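Local coordinates for 2S Albumin protein (Dolichos, PDB 6IX1) that is a seed albumin of the hemopexin type, a four-bladed beta-propeller that probably serves in storage and may bind small ligands, at residues F159-A173 and L185-T197. Numbering follows the deposited sequence.
Sequences FPVLKGTIFESGIDA and LFKGAQYVRIKFT. With SO4 (sulfate ion), chain D.
A173 pairs with F186 as an antiparallel hydrogen-bonded pair, and a classic beta bulge sets D172 and A173 both against F186, whose O accepts D172 N at 2.8 Å and A173 N at 3.2 Å. Beside the bulge, D172 OD2 takes the N-H of G188 at 2.8 Å on the anti side, 24° out of the carboxylate plane, tying down the type II' turn K187-Q190. K187, bent at chi2 (69°) and chi4 (-59°), slides past the F167 ring and curls to the end of the 3-10 segment 166-168. K187 NZ bonds to S169 OG (2.8 Å) and, from above the carbonyl plane, to G170 O (2.9 Å), with a weak hydrogen bond to I166 O. A methionine here would probably leave these oxygens without their shared donor and the 166-170 loop less firmly held to the hairpin. F167 lies over the hairpin, with V192 CG1 against one ring face (4.0 Å from the centroid, CH-pi). L162 and L185 meet tip to tip through their CD1 methyls. The 159-173 connection runs on from helix 155-158, covers one face of hairpin 182-195 and enters strand 173-176; with 204-211 these strands form a four-stranded antiparallel sheet, consistent with a hemopexin-type propeller blade.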
ATOM      1  N   PHE A 159       9.800   3.239 -13.877  1.00  7.12           N
ATOM      2  CA  PHE A 159       8.893   4.425 -13.885  1.00  6.53           C
ATOM      3  C   PHE A 159       9.683   5.691 -14.161  1.00  7.35           C
ATOM      4  O   PHE A 159       9.732   6.558 -13.306  1.00  7.56           O
ATOM      5  CB  PHE A 159       8.111   4.462 -12.560  1.00  6.64           C
ATOM      6  CG  PHE A 159       7.327   3.255 -12.240  1.00  7.51           C
ATOM      7  CD1 PHE A 159       6.015   3.160 -12.663  1.00  9.12           C
ATOM      8  CD2 PHE A 159       7.876   2.243 -11.472  1.00  9.60           C
ATOM      9  CE1 PHE A 159       5.284   2.028 -12.389  1.00 10.22           C
ATOM     10  CE2 PHE A 159       7.123   1.113 -11.202  1.00 10.89           C
ATOM     11  CZ  PHE A 159       5.826   1.033 -11.627  1.00 10.19           C
ATOM     12  N   PRO A 160      10.289   5.803 -15.379  1.00  7.48           N
ATOM     13  CA  PRO A 160      10.997   7.027 -15.703  1.00  7.99           C
ATOM     14  C   PRO A 160      10.105   8.271 -15.645  1.00  7.62           C
ATOM     15  O   PRO A 160      10.622   9.351 -15.491  1.00  7.57           O
ATOM     16  CB  PRO A 160      11.582   6.807 -17.093  1.00  8.92           C
ATOM     17  CG  PRO A 160      10.669   5.722 -17.651  1.00  8.42           C
ATOM     18  CD  PRO A 160      10.331   4.823 -16.482  1.00  7.73           C
ATOM     19  N   VAL A 161       8.759   8.098 -15.704  1.00  7.61           N
ATOM     20  CA  VAL A 161       7.852   9.249 -15.610  1.00  7.82           C
ATOM     21  C   VAL A 161       8.055   9.959 -14.274  1.00  8.28           C
ATOM     22  O   VAL A 161       7.668  11.093 -14.150  1.00  8.34           O
ATOM     23  CB  VAL A 161       6.407   8.800 -15.876  1.00  8.67           C
ATOM     24  CG1 VAL A 161       5.815   8.086 -14.702  1.00  9.19           C
ATOM     25  CG2 VAL A 161       5.489   9.972 -16.222  1.00 10.89           C
ATOM     26  N   LEU A 162       8.561   9.263 -13.278  1.00  7.71           N
ATOM     27  CA  LEU A 162       8.746   9.842 -11.932  1.00  7.69           C
ATOM     28  C   LEU A 162      10.113  10.521 -11.745  1.00  8.25           C
ATOM     29  O   LEU A 162      10.335  11.125 -10.726  1.00  9.19           O
ATOM     30  CB  LEU A 162       8.641   8.733 -10.873  1.00  7.34           C
ATOM     31  CG  LEU A 162       7.296   8.037 -10.827  1.00  7.69           C
ATOM     32  CD1 LEU A 162       7.346   6.941  -9.760  1.00  9.47           C
ATOM     33  CD2 LEU A 162       6.188   9.008 -10.470  1.00  8.67           C
ATOM     34  N   LYS A 163      10.953  10.469 -12.772  1.00  7.55           N
ATOM     35  CA  LYS A 163      12.215  11.225 -12.721  1.00  8.40           C
ATOM     36  C   LYS A 163      11.903  12.701 -12.511  1.00  7.79           C
ATOM     37  O   LYS A 163      11.053  13.303 -13.145  1.00  8.90           O
ATOM     38  CB  LYS A 163      13.025  11.046 -13.995  1.00  8.12           C
ATOM     39  CG  LYS A 163      13.609   9.643 -14.105  1.00  9.18           C
ATOM     40  CD  LYS A 163      14.344   9.398 -15.426  1.00  9.63           C
ATOM     41  CE  LYS A 163      15.035   8.081 -15.529  1.00  9.73           C
ATOM     42  NZ  LYS A 163      16.024   8.064 -16.559  1.00 15.60           N
ATOM     43  N   GLY A 164      12.681  13.328 -11.614  1.00  9.27           N
ATOM     44  CA  GLY A 164      12.541  14.724 -11.283  1.00 10.51           C
ATOM     45  C   GLY A 164      11.485  15.003 -10.257  1.00 11.94           C
ATOM     46  O   GLY A 164      11.075  16.162 -10.065  1.00 14.62           O
ATOM     47  N   THR A 165      10.846  13.971  -9.711  1.00  9.66           N
ATOM     48  CA  THR A 165       9.854  14.062  -8.641  1.00 10.43           C
ATOM     49  C   THR A 165      10.443  13.403  -7.408  1.00 10.85           C
ATOM     50  O   THR A 165      11.305  12.517  -7.560  1.00  9.85           O
ATOM     51  CB  THR A 165       8.495  13.448  -8.968  1.00 12.03           C
ATOM     52  OG1 THR A 165       8.544  12.019  -8.821  1.00 10.37           O
ATOM     53  CG2 THR A 165       7.978  13.892 -10.328  1.00 14.83           C
ATOM     54  N   ILE A 166       9.847  13.646  -6.240  1.00 11.52           N
ATOM     55  CA  ILE A 166      10.417  13.018  -5.011  1.00 13.06           C
ATOM     56  C   ILE A 166      10.168  11.517  -5.025  1.00 11.11           C
ATOM     57  O   ILE A 166      10.949  10.749  -4.342  1.00 12.51           O
ATOM     58  CB  ILE A 166       9.878  13.645  -3.747  1.00 13.86           C
ATOM     59  CG1 ILE A 166      10.679  13.222  -2.519  1.00 19.01           C
ATOM     60  CG2 ILE A 166       8.399  13.411  -3.657  1.00 13.71           C
ATOM     61  CD1 ILE A 166      12.195  13.588  -2.531  1.00 20.85           C
ATOM     62  N   PHE A 167       9.228  11.048  -5.838  1.00  9.52           N
ATOM     63  CA  PHE A 167       8.949   9.613  -5.825  1.00  8.43           C
ATOM     64  C   PHE A 167      10.164   8.840  -6.347  1.00  8.63           C
ATOM     65  O   PHE A 167      10.191   7.617  -6.180  1.00  9.95           O
ATOM     66  CB  PHE A 167       7.687   9.311  -6.589  1.00  7.93           C
ATOM     67  CG  PHE A 167       6.500  10.037  -6.026  1.00  8.69           C
ATOM     68  CD1 PHE A 167       5.832   9.497  -4.939  1.00 11.00           C
ATOM     69  CD2 PHE A 167       6.057  11.235  -6.533  1.00 10.45           C
ATOM     70  CE1 PHE A 167       4.764  10.173  -4.378  1.00 10.03           C
ATOM     71  CE2 PHE A 167       4.980  11.898  -5.944  1.00 12.71           C
ATOM     72  CZ  PHE A 167       4.419  11.393  -4.830  1.00 12.59           C
ATOM     73  N   GLU A 168      11.027   9.477  -7.125  1.00  8.35           N
ATOM     74  CA  GLU A 168      12.214   8.793  -7.656  1.00  9.48           C
ATOM     75  C   GLU A 168      13.078   8.190  -6.519  1.00  9.76           C
ATOM     76  O   GLU A 168      13.735   7.171  -6.802  1.00 11.16           O
ATOM     77  CB  GLU A 168      13.001   9.733  -8.586  1.00  9.20           C
ATOM     78  CG  GLU A 168      13.768  10.732  -7.861  1.00 10.74           C
ATOM     79  CD  GLU A 168      14.401  11.848  -8.652  1.00 12.38           C
ATOM     80  OE1 GLU A 168      14.323  11.812  -9.919  1.00 13.42           O
ATOM     81  OE2 GLU A 168      14.835  12.841  -7.947  1.00 16.48           O
ATOM     82  N   SER A 169      13.033   8.773  -5.325  1.00  9.98           N
ATOM     83  CA  SER A 169      13.888   8.376  -4.187  1.00  9.99           C
ATOM     84  C   SER A 169      13.174   7.461  -3.196  1.00  8.98           C
ATOM     85  O   SER A 169      13.795   7.011  -2.266  1.00 10.33           O
ATOM     86  CB  SER A 169      14.350   9.639  -3.499  1.00 11.97           C
ATOM     87  OG  SER A 169      13.285  10.282  -2.761  1.00 19.14           O
ATOM     88  N   GLY A 170      11.887   7.170  -3.444  1.00  8.91           N
ATOM     89  CA  GLY A 170      11.107   6.297  -2.541  1.00  8.73           C
ATOM     90  C   GLY A 170       9.679   6.751  -2.389  1.00  7.58           C
ATOM     91  O   GLY A 170       9.325   7.875  -2.758  1.00  9.64           O
ATOM     92  N   ILE A 171       8.898   5.776  -1.963  1.00  8.89           N
ATOM     93  CA  ILE A 171       7.419   5.881  -1.811  1.00  9.53           C
ATOM     94  C   ILE A 171       7.097   5.445  -0.378  1.00  8.01           C
ATOM     95  O   ILE A 171       7.600   4.431   0.066  1.00 11.55           O
ATOM     96  CB  ILE A 171       6.725   5.020  -2.895  1.00  9.90           C
ATOM     97  CG1 ILE A 171       7.174   5.477  -4.292  1.00 11.58           C
ATOM     98  CG2 ILE A 171       5.234   5.034  -2.728  1.00 10.81           C
ATOM     99  CD1 ILE A 171       6.702   4.653  -5.439  1.00 13.27           C
ATOM    100  N   ASP A 172       6.261   6.229   0.349  1.00  7.38           N
ATOM    101  CA  ASP A 172       5.820   5.894   1.715  1.00  7.32           C
ATOM    102  C   ASP A 172       4.586   4.985   1.725  1.00  8.93           C
ATOM    103  O   ASP A 172       4.413   4.239   2.680  1.00 11.46           O
ATOM    104  CB  ASP A 172       5.533   7.143   2.526  1.00 10.37           C
ATOM    105  CG  ASP A 172       6.799   7.896   2.896  1.00 12.50           C
ATOM    106  OD1 ASP A 172       7.884   7.292   2.964  1.00 18.14           O
ATOM    107  OD2 ASP A 172       6.684   9.118   3.065  1.00 13.80           O
ATOM    108  N   ALA A 173       3.683   5.127   0.738  1.00  7.88           N
ATOM    109  CA  ALA A 173       2.463   4.306   0.737  1.00  7.04           C
ATOM    110  C   ALA A 173       1.909   4.323  -0.677  1.00  7.03           C
ATOM    111  O   ALA A 173       2.220   5.269  -1.448  1.00  6.96           O
ATOM    112  CB  ALA A 173       1.410   4.828   1.729  1.00  7.17           C
ATOM    113  N   LEU A 185       0.331   7.078  -5.372  1.00  6.74           N
ATOM    114  CA  LEU A 185       1.652   6.976  -4.685  1.00  6.88           C
ATOM    115  C   LEU A 185       1.679   8.168  -3.698  1.00  6.73           C
ATOM    116  O   LEU A 185       1.336   9.290  -4.039  1.00  8.45           O
ATOM    117  CB  LEU A 185       2.819   7.132  -5.680  1.00  8.20           C
ATOM    118  CG  LEU A 185       2.744   6.264  -6.932  1.00  8.20           C
ATOM    119  CD1 LEU A 185       4.001   6.546  -7.748  1.00  8.37           C
ATOM    120  CD2 LEU A 185       2.717   4.775  -6.562  1.00  9.12           C
ATOM    121  N   PHE A 186       2.106   7.855  -2.500  1.00  6.82           N
ATOM    122  CA  PHE A 186       2.177   8.850  -1.423  1.00  7.07           C
ATOM    123  C   PHE A 186       3.625   8.936  -0.904  1.00  7.13           C
ATOM    124  O   PHE A 186       4.287   7.942  -0.750  1.00  8.27           O
ATOM    125  CB  PHE A 186       1.298   8.419  -0.238  1.00  6.83           C
ATOM    126  CG  PHE A 186      -0.158   8.290  -0.574  1.00  6.47           C
ATOM    127  CD1 PHE A 186      -0.691   7.160  -1.085  1.00  7.10           C
ATOM    128  CD2 PHE A 186      -0.988   9.355  -0.452  1.00  7.40           C
ATOM    129  CE1 PHE A 186      -2.036   7.103  -1.445  1.00  7.57           C
ATOM    130  CE2 PHE A 186      -2.319   9.397  -0.821  1.00  7.93           C
ATOM    131  CZ  PHE A 186      -2.844   8.227  -1.310  1.00  7.98           C
ATOM    132  N   LYS A 187       4.055  10.135  -0.615  1.00  8.53           N
ATOM    133  CA  LYS A 187       5.412  10.386  -0.094  1.00  9.39           C
ATOM    134  C   LYS A 187       5.312  11.632   0.792  1.00 10.44           C
ATOM    135  O   LYS A 187       4.997  12.732   0.283  1.00 11.59           O
ATOM    136  CB  LYS A 187       6.428  10.588  -1.219  1.00 12.24           C
ATOM    137  CG  LYS A 187       7.845  11.016  -0.846  1.00 15.90           C
ATOM    138  CD  LYS A 187       8.506   9.947  -0.161  1.00 17.36           C
ATOM    139  CE  LYS A 187      10.049  10.015  -0.236  1.00 18.89           C
ATOM    140  NZ  LYS A 187      10.826   9.993  -1.549  1.00 22.30           N
ATOM    141  N   GLY A 188       5.510  11.416   2.080  1.00 11.15           N
ATOM    142  CA  GLY A 188       5.279  12.461   3.068  1.00 11.44           C
ATOM    143  C   GLY A 188       3.924  13.096   2.917  1.00 10.74           C
ATOM    144  O   GLY A 188       2.933  12.352   2.851  1.00 12.39           O
ATOM    145  N   ALA A 189       3.938  14.401   2.725  1.00  9.36           N
ATOM    146  CA  ALA A 189       2.713  15.228   2.649  1.00 11.23           C
ATOM    147  C   ALA A 189       2.018  15.178   1.277  1.00 11.25           C
ATOM    148  O   ALA A 189       0.894  15.715   1.145  1.00 10.93           O
ATOM    149  CB  ALA A 189       3.137  16.650   2.954  1.00 15.80           C
ATOM    150  N   GLN A 190       2.633  14.541   0.296  1.00 11.98           N
ATOM    151  CA  GLN A 190       2.266  14.694  -1.135  1.00 11.77           C
ATOM    152  C   GLN A 190       1.846  13.334  -1.703  1.00  8.65           C
ATOM    153  O   GLN A 190       2.152  12.253  -1.178  1.00  8.08           O
ATOM    154  CB  GLN A 190       3.466  15.157  -1.985  1.00 15.94           C
ATOM    155  CG  GLN A 190       3.992  16.551  -1.820  1.00 19.12           C
ATOM    156  CD  GLN A 190       5.242  16.708  -2.646  1.00 16.29           C
ATOM    157  OE1 GLN A 190       6.137  15.814  -2.713  1.00 24.09           O
ATOM    158  NE2 GLN A 190       5.293  17.874  -3.220  1.00 22.30           N
ATOM    159  N   TYR A 191       1.159  13.437  -2.800  1.00  7.75           N
ATOM    160  CA  TYR A 191       0.795  12.257  -3.580  1.00  8.41           C
ATOM    161  C   TYR A 191       0.738  12.552  -5.068  1.00  7.18           C
ATOM    162  O   TYR A 191       0.715  13.707  -5.485  1.00  7.99           O
ATOM    163  CB  TYR A 191      -0.548  11.651  -3.154  1.00  8.52           C
ATOM    164  CG  TYR A 191      -1.814  12.257  -3.725  1.00  8.62           C
ATOM    165  CD1 TYR A 191      -2.178  13.543  -3.427  1.00  8.82           C
ATOM    166  CD2 TYR A 191      -2.526  11.577  -4.667  1.00  8.25           C
ATOM    167  CE1 TYR A 191      -3.331  14.099  -3.956  1.00  7.89           C
ATOM    168  CE2 TYR A 191      -3.705  12.070  -5.198  1.00  9.42           C
ATOM    169  CZ  TYR A 191      -4.096  13.337  -4.804  1.00  9.63           C
ATOM    170  OH  TYR A 191      -5.267  13.923  -5.207  1.00 12.57           O
ATOM    171  N   VAL A 192       0.689  11.510  -5.838  1.00  7.32           N
ATOM    172  CA  VAL A 192       0.388  11.581  -7.261  1.00  7.95           C
ATOM    173  C   VAL A 192      -0.396  10.353  -7.701  1.00  6.80           C
ATOM    174  O   VAL A 192      -0.290   9.308  -7.088  1.00  8.00           O
ATOM    175  CB  VAL A 192       1.683  11.715  -8.090  1.00  9.17           C
ATOM    176  CG1 VAL A 192       2.505  10.433  -8.092  1.00 10.78           C
ATOM    177  CG2 VAL A 192       1.428  12.253  -9.481  1.00 11.40           C
ATOM    178  N   ARG A 193      -1.180  10.577  -8.758  1.00  7.37           N
ATOM    179  CA  ARG A 193      -1.929   9.509  -9.374  1.00  7.12           C
ATOM    180  C   ARG A 193      -1.223   9.189 -10.679  1.00  7.67           C
ATOM    181  O   ARG A 193      -0.914  10.090 -11.444  1.00  9.07           O
ATOM    182  CB  ARG A 193      -3.366   9.902  -9.592  1.00  7.60           C
ATOM    183  CG  ARG A 193      -4.198   8.837 -10.294  1.00  8.66           C
ATOM    184  CD  ARG A 193      -5.664   9.064 -10.204  1.00 10.79           C
ATOM    185  NE  ARG A 193      -6.049  10.354 -10.737  1.00 12.24           N
ATOM    186  CZ  ARG A 193      -7.157  10.644 -11.454  1.00 12.59           C
ATOM    187  NH1 ARG A 193      -7.908   9.676 -11.963  1.00 12.57           N
ATOM    188  NH2 ARG A 193      -7.490  11.911 -11.676  1.00 12.97           N
ATOM    189  N   ILE A 194      -0.989   7.885 -10.888  1.00  8.15           N
ATOM    190  CA  ILE A 194      -0.345   7.437 -12.134  1.00  9.37           C
ATOM    191  C   ILE A 194      -1.280   6.456 -12.834  1.00  9.11           C
ATOM    192  O   ILE A 194      -2.056   5.782 -12.240  1.00 10.86           O
ATOM    193  CB  ILE A 194       1.046   6.813 -11.856  1.00 10.62           C
ATOM    194  CG1 ILE A 194       0.929   5.494 -11.105  1.00 11.78           C
ATOM    195  CG2 ILE A 194       1.955   7.829 -11.197  1.00 14.28           C
ATOM    196  CD1 ILE A 194       2.283   4.750 -11.090  1.00 12.83           C
ATOM    197  N   LYS A 195      -1.044   6.337 -14.131  1.00  8.08           N
ATOM    198  CA  LYS A 195      -1.514   5.240 -14.984  1.00  8.40           C
ATOM    199  C   LYS A 195      -0.249   4.418 -15.261  1.00  8.13           C
ATOM    200  O   LYS A 195       0.648   4.914 -15.873  1.00 11.50           O
ATOM    201  CB  LYS A 195      -2.132   5.740 -16.279  1.00 10.82           C
ATOM    202  CG  LYS A 195      -2.738   4.719 -17.181  0.50 13.97           C
ATOM    203  CD  LYS A 195      -3.407   5.379 -18.377  0.50 13.00           C
ATOM    204  CE  LYS A 195      -4.179   4.357 -19.185  0.50 19.62           C
ATOM    205  NZ  LYS A 195      -4.454   4.757 -20.580  0.50 21.81           N
ATOM    206  N   PHE A 196      -0.217   3.196 -14.784  1.00  7.29           N
ATOM    207  CA  PHE A 196       0.982   2.369 -14.893  1.00  8.15           C
ATOM    208  C   PHE A 196       0.801   1.326 -15.961  1.00  9.44           C
ATOM    209  O   PHE A 196      -0.310   0.873 -16.222  1.00  9.66           O
ATOM    210  CB  PHE A 196       1.437   1.782 -13.554  1.00  7.47           C
ATOM    211  CG  PHE A 196       0.535   0.747 -12.937  1.00  8.82           C
ATOM    212  CD1 PHE A 196      -0.595   1.108 -12.193  1.00  8.53           C
ATOM    213  CD2 PHE A 196       0.727  -0.580 -13.151  1.00  9.88           C
ATOM    214  CE1 PHE A 196      -1.469   0.154 -11.673  1.00  9.21           C
ATOM    215  CE2 PHE A 196      -0.102  -1.515 -12.605  1.00  9.78           C
ATOM    216  CZ  PHE A 196      -1.236  -1.165 -11.911  1.00  8.95           C
ATOM    217  N   THR A 197       1.948   0.919 -16.521  1.00  8.35           N
ATOM    218  CA  THR A 197       2.014   0.039 -17.704  1.00  8.80           C
ATOM    219  C   THR A 197       3.003  -1.093 -17.436  1.00  7.57           C
ATOM    220  O   THR A 197       4.208  -0.982 -17.738  1.00  9.04           O
ATOM    221  CB  THR A 197       2.380   0.807 -18.962  1.00  9.10           C
ATOM    222  OG1 THR A 197       3.665   1.410 -18.819  1.00  9.38           O
ATOM    223  CG2 THR A 197       1.342   1.837 -19.318  1.00 11.15           C
TER
HETATM  224  S   SO4 D 301      -7.366  12.106  -7.419  1.00  8.85           S
HETATM  225  O1  SO4 D 301      -8.223  13.200  -7.714  1.00 10.99           O
HETATM  226  O2  SO4 D 301      -7.977  10.953  -7.987  1.00 10.66           O
HETATM  227  O3  SO4 D 301      -7.263  11.923  -6.063  1.00 10.82           O
HETATM  228  O4  SO4 D 301      -6.039  12.273  -7.940  1.00 12.92           O